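Local coordinates for protein SalCYP truncation (Salinispora tropica, PDB 7ABB) that belongs to the cytochrome P450 family and holds heme c, its iron bound by a cysteine sulfur, at residues A[48-60]-A[330-342]. Residues are numbered along the deposited sequence; the frame is centred on the assembly and turned at random.
Sequences TYEGICAAFRDED and NPHIAFGTGHHQC. With HEC (heme c), chain B.
Tyr49 OH donates to Pro331 O at 2.6 Å, lying in the carbonyl plane. CG of Tyr49, opposite its backbone N (chi1 176°), sends the ring across to the loop, where Pro331 centres an inverse gamma turn. Farther along helix 49-56, Ile52, Cys53 and Phe56 meet Ile333: its CD1 sits 3.8 Å from Ile52 CG2 and touches Phe56 CE2, while its CG2 meets Cys53 SG. Phe56 lays one ring face over the Gly336-Thr337 backbone and packs its CB 3.5 Å from Thr337 CG2. The threonine's other branch, OG1, accepts from Arg57 NH2 at 3.1 Å, tilted somewhat out of the guanidinium plane; Cys53 CB covers a face of that same group.

Beyond the helix, Glu59 OE2 takes a hydrogen bond from His340 ND1 at 2.7 Å. It is weak, bent at the hydrogen to 128°. Carboxylate and ring planes stand 46° apart. The far nitrogen, NE2, donates to Ile83 O, so both nitrogens of the imidazole are held. The backbones come closest at Arg57 and Gly338, CA to CA 4.3 Å. One water links Phe56 O to His339 N; a second lies within bonding distance of Phe56 O and Thr337 O and accepts from His340 N.

Outside the pair, Leu307 and Ala310 of helix 307-310 also pack on Ile333. This is the P450 cysteine-ligand loop, which carries Cys342, whose SG binds the heme iron at 2.3 Å. Helix 49-56 and the residues after it pack on it through apolar contacts, water bridges and direct polar bonds. His340 lies between the Glu59 carboxylate and the heme c propionates, a setting that would probably favour its protonated form.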
ATOM      1  N   THR A  48     -10.682   7.107 -15.653  1.00 18.37           N
ATOM      2  CA  THR A  48     -10.098   6.276 -16.695  1.00 17.75           C
ATOM      3  C   THR A  48      -8.654   5.940 -16.366  1.00 20.18           C
ATOM      4  O   THR A  48      -7.955   6.713 -15.695  1.00 19.06           O
ATOM      5  CB  THR A  48     -10.165   6.946 -18.093  1.00 19.77           C
ATOM      6  OG1 THR A  48      -9.248   8.058 -18.188  1.00 20.33           O
ATOM      7  CG2 THR A  48     -11.546   7.428 -18.403  1.00 20.23           C
ATOM      8  N   TYR A  49      -8.212   4.792 -16.883  1.00 18.87           N
ATOM      9  CA  TYR A  49      -6.821   4.386 -16.741  1.00 18.03           C
ATOM     10  C   TYR A  49      -5.907   5.399 -17.409  1.00 19.14           C
ATOM     11  O   TYR A  49      -4.949   5.872 -16.791  1.00 18.10           O
ATOM     12  CB  TYR A  49      -6.625   3.007 -17.355  1.00 17.96           C
ATOM     13  CG  TYR A  49      -5.217   2.511 -17.355  1.00 18.82           C
ATOM     14  CD1 TYR A  49      -4.714   1.825 -16.266  1.00 16.66           C
ATOM     15  CD2 TYR A  49      -4.388   2.698 -18.453  1.00 17.50           C
ATOM     16  CE1 TYR A  49      -3.398   1.343 -16.250  1.00 18.92           C
ATOM     17  CE2 TYR A  49      -3.080   2.213 -18.457  1.00 18.16           C
ATOM     18  CZ  TYR A  49      -2.589   1.535 -17.362  1.00 17.56           C
ATOM     19  OH  TYR A  49      -1.303   1.058 -17.378  1.00 21.70           O
ATOM     20  N   GLU A  50      -6.180   5.731 -18.676  1.00 18.72           N
ATOM     21  CA  GLU A  50      -5.251   6.622 -19.381  1.00 20.72           C
ATOM     22  C   GLU A  50      -5.232   8.003 -18.731  1.00 23.03           C
ATOM     23  O   GLU A  50      -4.156   8.631 -18.621  1.00 20.28           O
ATOM     24  CB  GLU A  50      -5.581   6.696 -20.871  1.00 23.49           C
ATOM     25  CG  GLU A  50      -6.873   7.384 -21.202  1.00 30.63           C
ATOM     26  CD  GLU A  50      -7.088   7.559 -22.715  1.00 44.16           C
ATOM     27  OE1 GLU A  50      -6.142   7.972 -23.422  1.00 47.32           O
ATOM     28  OE2 GLU A  50      -8.202   7.289 -23.199  1.00 39.85           O
ATOM     29  N   GLY A  51      -6.384   8.477 -18.247  1.00 18.75           N
ATOM     30  CA  GLY A  51      -6.431   9.802 -17.641  1.00 20.92           C
ATOM     31  C   GLY A  51      -5.735   9.834 -16.294  1.00 17.30           C
ATOM     32  O   GLY A  51      -5.002  10.777 -15.963  1.00 19.14           O
ATOM     33  N   ILE A  52      -5.948   8.808 -15.495  1.00 16.00           N
ATOM     34  CA  ILE A  52      -5.272   8.749 -14.206  1.00 16.61           C
ATOM     35  C   ILE A  52      -3.768   8.582 -14.380  1.00 19.43           C
ATOM     36  O   ILE A  52      -2.967   9.241 -13.682  1.00 18.28           O
ATOM     37  CB  ILE A  52      -5.899   7.616 -13.394  1.00 15.78           C
ATOM     38  CG1 ILE A  52      -7.280   8.075 -12.931  1.00 17.31           C
ATOM     39  CG2 ILE A  52      -5.009   7.239 -12.229  1.00 15.81           C
ATOM     40  CD1 ILE A  52      -8.143   6.981 -12.371  1.00 18.00           C
ATOM     41  N   CYS A  53      -3.340   7.693 -15.278  1.00 17.29           N
ATOM     42  CA  CYS A  53      -1.905   7.543 -15.533  1.00 18.96           C
ATOM     43  C   CYS A  53      -1.290   8.874 -15.946  1.00 19.90           C
ATOM     44  O   CYS A  53      -0.222   9.266 -15.439  1.00 21.45           O
ATOM     45  CB  CYS A  53      -1.656   6.515 -16.632  1.00 18.27           C
ATOM     46  SG  CYS A  53      -1.804   4.833 -16.084  1.00 23.23           S
ATOM     47  N   ALA A  54      -1.944   9.563 -16.872  1.00 18.42           N
ATOM     48  CA  ALA A  54      -1.402  10.825 -17.378  1.00 19.13           C
ATOM     49  C   ALA A  54      -1.291  11.853 -16.261  1.00 22.27           C
ATOM     50  O   ALA A  54      -0.351  12.666 -16.238  1.00 22.74           O
ATOM     51  CB  ALA A  54      -2.271  11.364 -18.508  1.00 22.53           C
ATOM     52  N   ALA A  55      -2.255  11.854 -15.346  1.00 18.94           N
ATOM     53  CA  ALA A  55      -2.237  12.813 -14.249  1.00 19.00           C
ATOM     54  C   ALA A  55      -1.085  12.524 -13.297  1.00 19.64           C
ATOM     55  O   ALA A  55      -0.355  13.451 -12.913  1.00 21.35           O
ATOM     56  CB  ALA A  55      -3.563  12.796 -13.497  1.00 19.52           C
ATOM     57  N   PHE A  56      -0.878  11.250 -12.962  1.00 18.71           N
ATOM     58  CA  PHE A  56       0.270  10.857 -12.148  1.00 18.69           C
ATOM     59  C   PHE A  56       1.579  11.276 -12.793  1.00 20.44           C
ATOM     60  O   PHE A  56       2.557  11.538 -12.080  1.00 23.18           O
ATOM     61  CB  PHE A  56       0.291   9.336 -11.946  1.00 18.39           C
ATOM     62  CG  PHE A  56      -0.528   8.829 -10.770  1.00 18.60           C
ATOM     63  CD1 PHE A  56      -0.232   9.198  -9.465  1.00 18.07           C
ATOM     64  CD2 PHE A  56      -1.569   7.935 -10.977  1.00 18.21           C
ATOM     65  CE1 PHE A  56      -0.979   8.686  -8.386  1.00 18.35           C
ATOM     66  CE2 PHE A  56      -2.299   7.439  -9.924  1.00 18.00           C
ATOM     67  CZ  PHE A  56      -2.022   7.805  -8.628  1.00 19.40           C
ATOM     68  N   ARG A  57       1.640  11.303 -14.120  1.00 20.43           N
ATOM     69  CA  ARG A  57       2.880  11.561 -14.842  1.00 21.35           C
ATOM     70  C   ARG A  57       3.092  13.020 -15.220  1.00 25.47           C
ATOM     71  O   ARG A  57       4.119  13.326 -15.823  1.00 30.27           O
ATOM     72  CB  ARG A  57       2.940  10.701 -16.109  1.00 22.98           C
ATOM     73  CG  ARG A  57       3.095   9.227 -15.791  1.00 22.64           C
ATOM     74  CD  ARG A  57       2.823   8.353 -17.016  1.00 24.56           C
ATOM     75  NE  ARG A  57       2.878   6.939 -16.624  1.00 28.17           N
ATOM     76  CZ  ARG A  57       2.246   5.957 -17.263  1.00 36.70           C
ATOM     77  NH1 ARG A  57       1.507   6.226 -18.340  1.00 33.32           N
ATOM     78  NH2 ARG A  57       2.348   4.708 -16.826  1.00 35.10           N
ATOM     79  N   ASP A  58       2.165  13.925 -14.885  1.00 23.06           N
ATOM     80  CA  ASP A  58       2.280  15.350 -15.247  1.00 23.32           C
ATOM     81  C   ASP A  58       2.122  16.174 -13.972  1.00 26.51           C
ATOM     82  O   ASP A  58       1.062  16.728 -13.694  1.00 24.96           O
ATOM     83  CB  ASP A  58       1.247  15.713 -16.286  1.00 22.94           C
ATOM     84  CG  ASP A  58       1.306  17.153 -16.706  1.00 32.25           C
ATOM     85  OD1 ASP A  58       2.252  17.850 -16.290  1.00 32.45           O
ATOM     86  OD2 ASP A  58       0.390  17.584 -17.458  1.00 33.42           O
ATOM     87  N   GLU A  59       3.204  16.281 -13.203  1.00 25.84           N
ATOM     88  CA  GLU A  59       3.154  17.044 -11.962  1.00 26.58           C
ATOM     89  C   GLU A  59       3.088  18.554 -12.183  1.00 24.75           C
ATOM     90  O   GLU A  59       2.718  19.277 -11.258  1.00 31.15           O
ATOM     91  CB  GLU A  59       4.372  16.723 -11.100  1.00 29.62           C
ATOM     92  CG  GLU A  59       4.398  15.298 -10.681  1.00 34.92           C
ATOM     93  CD  GLU A  59       5.506  14.995  -9.709  1.00 37.49           C
ATOM     94  OE1 GLU A  59       6.582  15.642  -9.774  1.00 40.20           O
ATOM     95  OE2 GLU A  59       5.281  14.097  -8.884  1.00 42.86           O
ATOM     96  N   ASP A  60       3.404  19.050 -13.378  1.00 25.90           N
ATOM     97  CA  ASP A  60       3.253  20.484 -13.615  1.00 26.03           C
ATOM     98  C   ASP A  60       1.782  20.865 -13.746  1.00 26.92           C
ATOM     99  O   ASP A  60       1.417  22.026 -13.537  1.00 34.59           O
ATOM    100  CB  ASP A  60       4.014  20.911 -14.872  1.00 30.64           C
ATOM    101  CG  ASP A  60       5.526  20.748 -14.748  1.00 35.51           C
ATOM    102  OD1 ASP A  60       6.064  20.640 -13.613  1.00 33.13           O
ATOM    103  OD2 ASP A  60       6.178  20.762 -15.811  1.00 48.89           O
ATOM    104  N   ASN A 330      -1.984  -6.947 -18.100  1.00 22.12           N
ATOM    105  CA  ASN A 330      -2.240  -6.451 -16.753  1.00 20.59           C
ATOM    106  C   ASN A 330      -1.276  -5.319 -16.421  1.00 21.93           C
ATOM    107  O   ASN A 330      -0.445  -5.422 -15.501  1.00 21.13           O
ATOM    108  CB  ASN A 330      -2.143  -7.567 -15.719  1.00 18.92           C
ATOM    109  CG  ASN A 330      -2.609  -7.119 -14.373  1.00 22.78           C
ATOM    110  OD1 ASN A 330      -3.185  -6.039 -14.236  1.00 20.68           O
ATOM    111  ND2 ASN A 330      -2.352  -7.938 -13.344  1.00 22.17           N
ATOM    112  N   PRO A 331      -1.392  -4.218 -17.112  1.00 19.06           N
ATOM    113  CA  PRO A 331      -0.564  -3.038 -16.843  1.00 18.71           C
ATOM    114  C   PRO A 331      -1.117  -2.201 -15.692  1.00 18.89           C
ATOM    115  O   PRO A 331      -1.238  -0.981 -15.784  1.00 19.72           O
ATOM    116  CB  PRO A 331      -0.620  -2.289 -18.176  1.00 20.51           C
ATOM    117  CG  PRO A 331      -2.022  -2.537 -18.601  1.00 21.96           C
ATOM    118  CD  PRO A 331      -2.275  -3.987 -18.278  1.00 20.22           C
ATOM    119  N   HIS A 332      -1.441  -2.865 -14.584  1.00 17.52           N
ATOM    120  CA  HIS A 332      -2.102  -2.168 -13.495  1.00 14.86           C
ATOM    121  C   HIS A 332      -1.148  -1.143 -12.872  1.00 16.20           C
ATOM    122  O   HIS A 332       0.078  -1.215 -13.013  1.00 18.81           O
ATOM    123  CB  HIS A 332      -2.578  -3.162 -12.440  1.00 16.91           C
ATOM    124  CG  HIS A 332      -1.468  -3.774 -11.652  1.00 18.13           C
ATOM    125  ND1 HIS A 332      -0.805  -3.074 -10.668  1.00 18.73           N
ATOM    126  CD2 HIS A 332      -0.852  -4.978 -11.742  1.00 18.84           C
ATOM    127  CE1 HIS A 332       0.146  -3.837 -10.156  1.00 20.35           C
ATOM    128  NE2 HIS A 332       0.144  -4.993 -10.794  1.00 19.43           N
ATOM    129  N   ILE A 333      -1.741  -0.180 -12.172  1.00 20.86           N
ATOM    130  CA  ILE A 333      -0.979   0.817 -11.413  1.00 19.49           C
ATOM    131  C   ILE A 333      -1.351   0.758  -9.931  1.00 20.65           C
ATOM    132  O   ILE A 333      -1.631   1.780  -9.297  1.00 19.09           O
ATOM    133  CB  ILE A 333      -1.171   2.236 -11.983  1.00 20.98           C
ATOM    134  CG1 ILE A 333      -2.657   2.614 -12.123  1.00 20.54           C
ATOM    135  CG2 ILE A 333      -0.506   2.337 -13.333  1.00 23.71           C
ATOM    136  CD1 ILE A 333      -2.880   4.099 -12.267  1.00 24.67           C
ATOM    137  N   ALA A 334      -1.345  -0.447  -9.356  1.00 18.24           N
ATOM    138  CA  ALA A 334      -1.613  -0.602  -7.937  1.00 17.82           C
ATOM    139  C   ALA A 334      -0.656   0.198  -7.090  1.00 18.19           C
ATOM    140  O   ALA A 334      -0.974   0.514  -5.936  1.00 17.20           O
ATOM    141  CB  ALA A 334      -1.509  -2.067  -7.546  1.00 18.33           C
ATOM    142  N   PHE A 335       0.532   0.490  -7.620  1.00 18.12           N
ATOM    143  CA  PHE A 335       1.560   1.228  -6.894  1.00 19.95           C
ATOM    144  C   PHE A 335       1.711   2.653  -7.412  1.00 19.83           C
ATOM    145  O   PHE A 335       2.731   3.303  -7.155  1.00 19.55           O
ATOM    146  CB  PHE A 335       2.898   0.497  -6.996  1.00 17.86           C
ATOM    147  CG  PHE A 335       2.926  -0.819  -6.258  1.00 16.58           C
ATOM    148  CD1 PHE A 335       2.888  -0.863  -4.875  1.00 16.96           C
ATOM    149  CD2 PHE A 335       2.988  -2.002  -6.968  1.00 17.37           C
ATOM    150  CE1 PHE A 335       2.923  -2.078  -4.203  1.00 18.47           C
ATOM    151  CE2 PHE A 335       3.031  -3.222  -6.308  1.00 18.15           C
ATOM    152  CZ  PHE A 335       2.990  -3.255  -4.927  1.00 16.82           C
ATOM    153  N   GLY A 336       0.732   3.155  -8.151  1.00 18.94           N
ATOM    154  CA  GLY A 336       0.858   4.435  -8.786  1.00 19.48           C
ATOM    155  C   GLY A 336       1.761   4.386 -10.003  1.00 20.27           C
ATOM    156  O   GLY A 336       2.159   3.331 -10.492  1.00 22.68           O
ATOM    157  N   THR A 337       2.100   5.569 -10.484  1.00 20.25           N
ATOM    158  CA  THR A 337       3.019   5.714 -11.605  1.00 20.98           C
ATOM    159  C   THR A 337       3.544   7.148 -11.554  1.00 21.91           C
ATOM    160  O   THR A 337       3.126   7.938 -10.709  1.00 23.42           O
ATOM    161  CB  THR A 337       2.339   5.319 -12.926  1.00 22.02           C
ATOM    162  OG1 THR A 337       3.304   5.325 -13.979  1.00 26.73           O
ATOM    163  CG2 THR A 337       1.187   6.240 -13.281  1.00 23.68           C
ATOM    164  N   GLY A 338       4.472   7.481 -12.444  1.00 23.83           N
ATOM    165  CA  GLY A 338       5.108   8.779 -12.357  1.00 24.16           C
ATOM    166  C   GLY A 338       6.126   8.825 -11.229  1.00 24.32           C
ATOM    167  O   GLY A 338       6.536   7.803 -10.701  1.00 25.79           O
ATOM    168  N   HIS A 339       6.484  10.045 -10.827  1.00 24.10           N
ATOM    169  CA  HIS A 339       7.654  10.223  -9.961  1.00 25.44           C
ATOM    170  C   HIS A 339       7.408   9.745  -8.550  1.00 26.27           C
ATOM    171  O   HIS A 339       8.368   9.396  -7.845  1.00 26.49           O
ATOM    172  CB  HIS A 339       8.036  11.690  -9.926  1.00 25.31           C
ATOM    173  CG  HIS A 339       8.672  12.171 -11.191  1.00 31.06           C
ATOM    174  ND1 HIS A 339       9.630  11.443 -11.864  1.00 46.00           N
ATOM    175  CD2 HIS A 339       8.460  13.286 -11.925  1.00 35.95           C
ATOM    176  CE1 HIS A 339      10.001  12.105 -12.946  1.00 50.57           C
ATOM    177  NE2 HIS A 339       9.304  13.226 -13.009  1.00 40.50           N
ATOM    178  N   HIS A 340       6.156   9.725  -8.100  1.00 22.70           N
ATOM    179  CA  HIS A 340       5.842   9.310  -6.741  1.00 21.98           C
ATOM    180  C   HIS A 340       5.470   7.830  -6.619  1.00 20.96           C
ATOM    181  O   HIS A 340       5.041   7.383  -5.540  1.00 21.84           O
ATOM    182  CB  HIS A 340       4.737  10.209  -6.181  1.00 28.12           C
ATOM    183  CG  HIS A 340       5.239  11.551  -5.759  1.00 32.88           C
ATOM    184  ND1 HIS A 340       5.360  12.624  -6.618  1.00 36.22           N
ATOM    185  CD2 HIS A 340       5.696  11.979  -4.562  1.00 24.43           C
ATOM    186  CE1 HIS A 340       5.861  13.656  -5.958  1.00 30.48           C
ATOM    187  NE2 HIS A 340       6.064  13.287  -4.704  1.00 32.81           N
ATOM    188  N   GLN A 341       5.663   7.054  -7.686  1.00 21.03           N
ATOM    189  CA  GLN A 341       5.344   5.625  -7.679  1.00 19.84           C
ATOM    190  C   GLN A 341       5.960   4.955  -6.448  1.00 18.21           C
ATOM    191  O   GLN A 341       7.096   5.238  -6.083  1.00 21.59           O
ATOM    192  CB  GLN A 341       5.888   4.985  -8.967  1.00 23.34           C
ATOM    193  CG  GLN A 341       5.514   3.530  -9.245  1.00 32.69           C
ATOM    194  CD  GLN A 341       6.252   3.029 -10.481  1.00 52.31           C
ATOM    195  OE1 GLN A 341       7.454   2.771 -10.436  1.00 58.19           O
ATOM    196  NE2 GLN A 341       5.547   2.953 -11.602  1.00 66.04           N
ATOM    197  N   CYS A 342       5.210   4.067  -5.816  1.00 18.22           N
ATOM    198  CA  CYS A 342       5.552   3.510  -4.506  1.00 18.15           C
ATOM    199  C   CYS A 342       7.014   3.086  -4.378  1.00 19.74           C
ATOM    200  O   CYS A 342       7.499   2.245  -5.137  1.00 21.19           O
ATOM    201  CB  CYS A 342       4.657   2.306  -4.237  1.00 17.49           C
ATOM    202  SG  CYS A 342       4.978   1.538  -2.636  1.00 17.90           S
TER
HETATM  203 FE   HEC B 501       3.665   2.594  -1.109  1.00 17.53          FE
HETATM  204  CHA HEC B 501       3.833   5.782  -2.395  1.00 17.86           C
HETATM  205  CHB HEC B 501       0.777   2.102  -2.885  1.00 15.28           C
HETATM  206  CHC HEC B 501       3.499  -0.599   0.129  1.00 16.76           C
HETATM  207  CHD HEC B 501       6.319   3.218   0.930  1.00 18.73           C
HETATM  208  NA  HEC B 501       2.542   3.714  -2.355  1.00 17.11           N
HETATM  209  C1A HEC B 501       2.794   5.007  -2.815  1.00 17.29           C
HETATM  210  C2A HEC B 501       1.800   5.430  -3.780  1.00 18.43           C
HETATM  211  C3A HEC B 501       0.965   4.383  -3.908  1.00 18.94           C
HETATM  212  C4A HEC B 501       1.406   3.322  -3.036  1.00 15.59           C
HETATM  213  CMA HEC B 501      -0.293   4.280  -4.790  1.00 17.97           C
HETATM  214  CAA HEC B 501       1.748   6.802  -4.544  1.00 17.31           C
HETATM  215  CBA HEC B 501       0.990   7.896  -3.801  1.00 21.19           C
HETATM  216  CGA HEC B 501       0.953   9.157  -4.646  1.00 19.03           C
HETATM  217  O1A HEC B 501       0.459  10.160  -4.081  1.00 23.43           O
HETATM  218  O2A HEC B 501       1.403   9.111  -5.821  1.00 19.20           O
HETATM  219  NB  HEC B 501       2.364   1.074  -1.286  1.00 15.88           N
HETATM  220  C1B HEC B 501       1.251   1.047  -2.107  1.00 17.42           C
HETATM  221  C2B HEC B 501       0.689  -0.268  -2.027  1.00 17.41           C
HETATM  222  C3B HEC B 501       1.458  -1.017  -1.216  1.00 16.58           C
HETATM  223  C4B HEC B 501       2.501  -0.189  -0.718  1.00 16.64           C
HETATM  224  CMB HEC B 501      -0.569  -0.646  -2.834  1.00 18.92           C
HETATM  225  CAB HEC B 501       1.371  -2.443  -0.733  1.00 18.96           C
HETATM  226  CBB HEC B 501       0.454  -3.348  -1.489  1.00 24.71           C
HETATM  227  NC  HEC B 501       4.699   1.538   0.292  1.00 17.62           N
HETATM  228  C1C HEC B 501       4.518   0.205   0.577  1.00 17.17           C
HETATM  229  C2C HEC B 501       5.563  -0.231   1.464  1.00 16.81           C
HETATM  230  C3C HEC B 501       6.378   0.822   1.702  1.00 17.12           C
HETATM  231  C4C HEC B 501       5.821   1.941   0.979  1.00 17.12           C
HETATM  232  CMC HEC B 501       5.690  -1.664   1.984  1.00 16.62           C
HETATM  233  CAC HEC B 501       7.625   0.957   2.591  1.00 20.95           C
HETATM  234  CBC HEC B 501       8.398  -0.296   3.001  1.00 42.76           C
HETATM  235  ND  HEC B 501       4.815   4.194  -0.787  1.00 16.02           N
HETATM  236  C1D HEC B 501       5.876   4.212   0.119  1.00 18.87           C
HETATM  237  C2D HEC B 501       6.488   5.502   0.053  1.00 19.32           C
HETATM  238  C3D HEC B 501       5.746   6.312  -0.952  1.00 20.45           C
HETATM  239  C4D HEC B 501       4.729   5.409  -1.446  1.00 18.52           C
HETATM  240  CMD HEC B 501       7.685   5.957   0.897  1.00 20.45           C
HETATM  241  CAD HEC B 501       6.006   7.766  -1.382  1.00 20.74           C
HETATM  242  CBD HEC B 501       6.925   7.732  -2.579  1.00 18.15           C
HETATM  243  CGD HEC B 501       7.135   9.136  -3.113  1.00 23.69           C
HETATM  244  O1D HEC B 501       8.076   9.340  -3.909  1.00 21.43           O
HETATM  245  O2D HEC B 501       6.349  10.023  -2.725  1.00 24.00           O
HETATM  246  O   HOH W   1       3.561  10.206  -9.306  1.00 21.28           O
HETATM  247  O   HOH W   2       5.155  12.338 -12.035  1.00 22.55           O
HETATM  248  O   HOH W   3       5.932   6.708 -14.949  1.00 44.51           O